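Tyrosine--tRNA ligase (Pyrococcus horikoshii, PDB 2CYC) catalyses, in all likelihood, the two-step attachment of tyrosine to its tRNA, first activating the amino acid with ATP and then transferring it to the acceptor end. Local coordinates at residues A[224-235]-A[286-296]. Sequence-based numbering, arbitrary orientation.
Sequences HLLLGLQEPPKW and YNPVLDWVEYI
His224, Leu226, Leu227 and Leu229 of the loop after strand 214-223 pack against Asp291, Trp292 and Tyr295 of helix 288-297 in a mostly buried contact of hydrogen bonds and aromatic rings. Asp291 is its polar centre. Asp291 OD2 uses its syn lone pair to accept a hydrogen bond from His224 NE2 at 2.7 Å, with the carboxylate oxygen tilted somewhat from the imidazole plane. Asp291 OD1 takes the backbone N of Leu227 at 3.0 Å, nearly straight at 169°, on its anti side but well out of the carboxylate plane. The two bonds fix the rotation of the carboxylate. The His224 ring also lies almost parallel to Tyr295, planes 9° apart, in an offset stack with centroids 3.7 Å apart. Its CG is anti to the backbone N (chi1 176°), which brings the imidazole over the tyrosine face while NE2 reaches Asp291. One turn of helix separates Asp291 from Tyr295, so both hold the same histidine.

Next along the loop, Trp292 NE1 donates to Leu227 O at 2.8 Å, within the carbonyl plane. Leu229 CD2 sits over the six-membered ring of that indole in a CH-pi contact. Leu226 CD2 touches Trp292 and Tyr295 CB, and its CD1 meets Ile296 CD1. Just before the helix, Leu227 CD1 covers one face of Tyr286, and Pro232 CG touches Tyr286 CE1 at 3.4 Å. A water accepts from Tyr286 OH and donates to Gly228 O and Gln230 O, bridging the hydroxyl to the loop backbone. Gln230 itself bonds Ser255, and Leu226 pairs through its backbone with Met252. The arrangement thus joins helix 288-297 to the KMSKS loop of the class I synthetase catalytic domain.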
loop_
_atom_site.group_PDB
_atom_site.type_symbol
_atom_site.label_atom_id
_atom_site.label_comp_id
_atom_site.label_asym_id
_atom_site.label_seq_id
_atom_site.Cartn_x
_atom_site.Cartn_y
_atom_site.Cartn_z
ATOM N N HIS A 224 -19.874 1.107 22.226
ATOM C CA HIS A 224 -19.103 0.944 23.448
ATOM C C HIS A 224 -18.305 -0.364 23.456
ATOM O O HIS A 224 -18.778 -1.401 22.975
ATOM C CB HIS A 224 -20.074 0.981 24.636
ATOM C CG HIS A 224 -19.432 0.722 25.964
ATOM N ND1 HIS A 224 -18.679 1.668 26.626
ATOM C CD2 HIS A 224 -19.450 -0.372 26.761
ATOM C CE1 HIS A 224 -18.265 1.169 27.778
ATOM N NE2 HIS A 224 -18.720 -0.067 27.884
ATOM N N LEU A 225 -17.089 -0.307 23.990
ATOM C CA LEU A 225 -16.257 -1.501 24.087
ATOM C C LEU A 225 -16.434 -2.124 25.476
ATOM O O LEU A 225 -16.051 -1.529 26.478
ATOM C CB LEU A 225 -14.788 -1.141 23.867
ATOM C CG LEU A 225 -14.404 -0.468 22.544
ATOM C CD1 LEU A 225 -12.904 -0.154 22.564
ATOM C CD2 LEU A 225 -14.746 -1.389 21.370
ATOM N N LEU A 226 -17.030 -3.309 25.549
ATOM C CA LEU A 226 -17.206 -3.955 26.848
ATOM C C LEU A 226 -15.839 -4.321 27.438
ATOM O O LEU A 226 -14.950 -4.798 26.732
ATOM C CB LEU A 226 -18.059 -5.226 26.717
ATOM C CG LEU A 226 -19.536 -5.088 26.326
ATOM C CD1 LEU A 226 -20.149 -6.484 26.210
ATOM C CD2 LEU A 226 -20.285 -4.271 27.373
ATOM N N LEU A 227 -15.684 -4.095 28.736
ATOM C CA LEU A 227 -14.443 -4.411 29.438
ATOM C C LEU A 227 -14.306 -5.898 29.707
ATOM O O LEU A 227 -15.304 -6.615 29.813
ATOM C CB LEU A 227 -14.399 -3.689 30.785
ATOM C CG LEU A 227 -14.298 -2.168 30.758
ATOM C CD1 LEU A 227 -14.445 -1.624 32.172
ATOM C CD2 LEU A 227 -12.959 -1.755 30.134
ATOM N N GLY A 228 -13.063 -6.363 29.801
ATOM C CA GLY A 228 -12.828 -7.752 30.138
ATOM C C GLY A 228 -13.159 -7.848 31.626
ATOM O O GLY A 228 -13.239 -6.825 32.299
ATOM N N LEU A 229 -13.338 -9.055 32.153
ATOM C CA LEU A 229 -13.696 -9.222 33.560
ATOM C C LEU A 229 -12.526 -9.214 34.546
ATOM O O LEU A 229 -12.743 -9.210 35.755
ATOM C CB LEU A 229 -14.489 -10.518 33.731
ATOM C CG LEU A 229 -15.786 -10.587 32.915
ATOM C CD1 LEU A 229 -16.394 -11.979 32.999
ATOM C CD2 LEU A 229 -16.759 -9.534 33.423
ATOM N N GLN A 230 -11.298 -9.192 34.033
ATOM C CA GLN A 230 -10.107 -9.215 34.885
ATOM C C GLN A 230 -9.875 -7.938 35.692
ATOM O O GLN A 230 -10.286 -6.849 35.284
ATOM C CB GLN A 230 -8.856 -9.513 34.041
ATOM C CG GLN A 230 -8.362 -8.351 33.162
ATOM C CD GLN A 230 -9.195 -8.144 31.905
ATOM O OE1 GLN A 230 -9.882 -9.060 31.435
ATOM N NE2 GLN A 230 -9.119 -6.944 31.340
ATOM N N GLU A 231 -9.212 -8.070 36.843
ATOM C CA GLU A 231 -8.931 -6.901 37.665
ATOM C C GLU A 231 -7.852 -6.081 36.970
ATOM O O GLU A 231 -7.000 -6.630 36.273
ATOM C CB GLU A 231 -8.469 -7.300 39.073
ATOM C CG GLU A 231 -7.126 -8.006 39.142
ATOM C CD GLU A 231 -6.256 -7.480 40.280
ATOM O OE1 GLU A 231 -6.757 -7.362 41.423
ATOM O OE2 GLU A 231 -5.065 -7.187 40.029
ATOM N N PRO A 232 -7.880 -4.752 37.149
ATOM C CA PRO A 232 -6.912 -3.831 36.540
ATOM C C PRO A 232 -5.471 -4.125 36.953
ATOM O O PRO A 232 -5.227 -4.713 38.004
ATOM C CB PRO A 232 -7.364 -2.463 37.043
ATOM C CG PRO A 232 -8.806 -2.672 37.423
ATOM C CD PRO A 232 -8.796 -4.026 38.040
ATOM N N PRO A 233 -4.501 -3.700 36.129
ATOM C CA PRO A 233 -3.076 -3.914 36.408
ATOM C C PRO A 233 -2.643 -3.085 37.613
ATOM O O PRO A 233 -1.615 -3.351 38.235
ATOM C CB PRO A 233 -2.406 -3.440 35.123
ATOM C CG PRO A 233 -3.283 -2.283 34.728
ATOM C CD PRO A 233 -4.679 -2.856 34.932
ATOM N N LYS A 234 -3.448 -2.078 37.932
ATOM C CA LYS A 234 -3.173 -1.182 39.045
ATOM C C LYS A 234 -4.471 -0.780 39.744
ATOM O O LYS A 234 -5.517 -0.640 39.102
ATOM C CB LYS A 234 -2.459 0.064 38.521
ATOM C CG LYS A 234 -2.481 1.240 39.470
ATOM C CD LYS A 234 -1.871 2.466 38.823
ATOM C CE LYS A 234 -1.965 3.663 39.746
ATOM N NZ LYS A 234 -1.256 4.839 39.185
ATOM N N TRP A 235 -4.405 -0.592 41.059
ATOM C CA TRP A 235 -5.584 -0.198 41.818
ATOM C C TRP A 235 -5.186 0.427 43.151
ATOM O O TRP A 235 -4.285 -0.065 43.828
ATOM C CB TRP A 235 -6.484 -1.414 42.046
ATOM C CG TRP A 235 -7.839 -1.064 42.579
ATOM C CD1 TRP A 235 -8.206 -0.953 43.892
ATOM C CD2 TRP A 235 -9.005 -0.742 41.809
ATOM N NE1 TRP A 235 -9.528 -0.583 43.986
ATOM C CE2 TRP A 235 -10.042 -0.447 42.722
ATOM C CE3 TRP A 235 -9.272 -0.673 40.435
ATOM C CZ2 TRP A 235 -11.330 -0.089 42.305
ATOM C CZ3 TRP A 235 -10.552 -0.315 40.020
ATOM C CH2 TRP A 235 -11.564 -0.028 40.954
ATOM N N TYR A 286 -14.944 2.006 37.950
ATOM C CA TYR A 286 -14.345 0.960 37.131
ATOM C C TYR A 286 -14.886 -0.354 37.680
ATOM O O TYR A 286 -14.466 -0.828 38.739
ATOM C CB TYR A 286 -12.813 0.994 37.205
ATOM C CG TYR A 286 -12.195 0.002 36.256
ATOM C CD1 TYR A 286 -12.180 -1.356 36.559
ATOM C CD2 TYR A 286 -11.715 0.403 35.009
ATOM C CE1 TYR A 286 -11.714 -2.295 35.652
ATOM C CE2 TYR A 286 -11.242 -0.534 34.086
ATOM C CZ TYR A 286 -11.248 -1.880 34.416
ATOM O OH TYR A 286 -10.809 -2.821 33.516
ATOM N N ASN A 287 -15.817 -0.942 36.943
ATOM C CA ASN A 287 -16.439 -2.188 37.348
ATOM C C ASN A 287 -16.910 -2.935 36.100
ATOM O O ASN A 287 -17.949 -2.608 35.522
ATOM C CB ASN A 287 -17.622 -1.839 38.260
ATOM C CG ASN A 287 -18.239 -3.050 38.931
ATOM O OD1 ASN A 287 -18.684 -2.969 40.083
ATOM N ND2 ASN A 287 -18.292 -4.167 38.218
ATOM N N PRO A 288 -16.143 -3.945 35.666
ATOM C CA PRO A 288 -16.506 -4.721 34.477
ATOM C C PRO A 288 -17.918 -5.298 34.542
ATOM O O PRO A 288 -18.638 -5.322 33.540
ATOM C CB PRO A 288 -15.433 -5.803 34.435
ATOM C CG PRO A 288 -14.237 -5.089 35.029
ATOM C CD PRO A 288 -14.842 -4.380 36.205
ATOM N N VAL A 289 -18.319 -5.750 35.724
ATOM C CA VAL A 289 -19.640 -6.323 35.862
ATOM C C VAL A 289 -20.741 -5.293 35.632
ATOM O O VAL A 289 -21.703 -5.574 34.909
ATOM C CB VAL A 289 -19.838 -6.988 37.240
ATOM C CG1 VAL A 289 -21.266 -7.513 37.348
ATOM C CG2 VAL A 289 -18.840 -8.136 37.416
ATOM N N LEU A 290 -20.618 -4.115 36.242
ATOM C CA LEU A 290 -21.637 -3.081 36.056
ATOM C C LEU A 290 -21.625 -2.631 34.590
ATOM O O LEU A 290 -22.659 -2.248 34.045
ATOM C CB LEU A 290 -21.380 -1.870 36.974
ATOM C CG LEU A 290 -21.674 -1.996 38.479
ATOM C CD1 LEU A 290 -21.254 -0.699 39.180
ATOM C CD2 LEU A 290 -23.170 -2.266 38.709
ATOM N N ASP A 291 -20.446 -2.678 33.970
ATOM C CA ASP A 291 -20.276 -2.299 32.569
ATOM C C ASP A 291 -21.180 -3.198 31.710
ATOM O O ASP A 291 -21.899 -2.722 30.831
ATOM C CB ASP A 291 -18.803 -2.476 32.175
ATOM C CG ASP A 291 -18.490 -1.950 30.773
ATOM O OD1 ASP A 291 -18.023 -2.739 29.927
ATOM O OD2 ASP A 291 -18.700 -0.747 30.519
ATOM N N TRP A 292 -21.151 -4.498 31.990
ATOM C CA TRP A 292 -21.962 -5.469 31.264
ATOM C C TRP A 292 -23.448 -5.298 31.594
ATOM O O TRP A 292 -24.318 -5.459 30.723
ATOM C CB TRP A 292 -21.505 -6.894 31.606
ATOM C CG TRP A 292 -20.169 -7.274 31.006
ATOM C CD1 TRP A 292 -19.160 -6.422 30.642
ATOM C CD2 TRP A 292 -19.677 -8.605 30.752
ATOM N NE1 TRP A 292 -18.078 -7.137 30.181
ATOM C CE2 TRP A 292 -18.364 -8.475 30.237
ATOM C CE3 TRP A 292 -20.216 -9.892 30.913
ATOM C CZ2 TRP A 292 -17.580 -9.587 29.874
ATOM C CZ3 TRP A 292 -19.433 -11.002 30.553
ATOM C CH2 TRP A 292 -18.129 -10.837 30.039
ATOM N N VAL A 293 -23.743 -4.976 32.851
ATOM C CA VAL A 293 -25.130 -4.773 33.266
ATOM C C VAL A 293 -25.713 -3.574 32.509
ATOM O O VAL A 293 -26.827 -3.624 32.006
ATOM C CB VAL A 293 -25.242 -4.484 34.799
ATOM C CG1 VAL A 293 -26.641 -3.985 35.136
ATOM C CG2 VAL A 293 -24.935 -5.742 35.602
ATOM N N GLU A 294 -24.947 -2.497 32.422
ATOM C CA GLU A 294 -25.434 -1.315 31.740
ATOM C C GLU A 294 -25.651 -1.496 30.242
ATOM O O GLU A 294 -26.699 -1.131 29.725
ATOM C CB GLU A 294 -24.482 -0.134 31.945
ATOM C CG GLU A 294 -25.017 1.143 31.285
ATOM C CD GLU A 294 -24.147 2.351 31.531
ATOM O OE1 GLU A 294 -24.574 3.465 31.172
ATOM O OE2 GLU A 294 -23.031 2.191 32.073
ATOM N N TYR A 295 -24.664 -2.061 29.550
ATOM C CA TYR A 295 -24.750 -2.225 28.102
ATOM C C TYR A 295 -25.431 -3.472 27.543
ATOM O O TYR A 295 -25.831 -3.484 26.384
ATOM C CB TYR A 295 -23.355 -2.071 27.508
ATOM C CG TYR A 295 -22.877 -0.647 27.615
ATOM C CD1 TYR A 295 -23.237 0.300 26.655
ATOM C CD2 TYR A 295 -22.118 -0.223 28.713
ATOM C CE1 TYR A 295 -22.853 1.639 26.784
ATOM C CE2 TYR A 295 -21.732 1.112 28.855
ATOM C CZ TYR A 295 -22.103 2.036 27.887
ATOM O OH TYR A 295 -21.726 3.354 28.021
ATOM N N ILE A 296 -25.563 -4.516 28.351
ATOM C CA ILE A 296 -26.231 -5.722 27.882
ATOM C C ILE A 296 -27.632 -5.800 28.487
ATOM O O ILE A 296 -28.637 -5.646 27.783
ATOM C CB ILE A 296 -25.427 -7.008 28.246
ATOM C CG1 ILE A 296 -24.045 -6.970 27.571
ATOM C CG2 ILE A 296 -26.189 -8.252 27.789
ATOM C CD1 ILE A 296 -23.194 -8.224 27.791
HETATM O O HOH W 1 -11.359 -5.265 33.525
#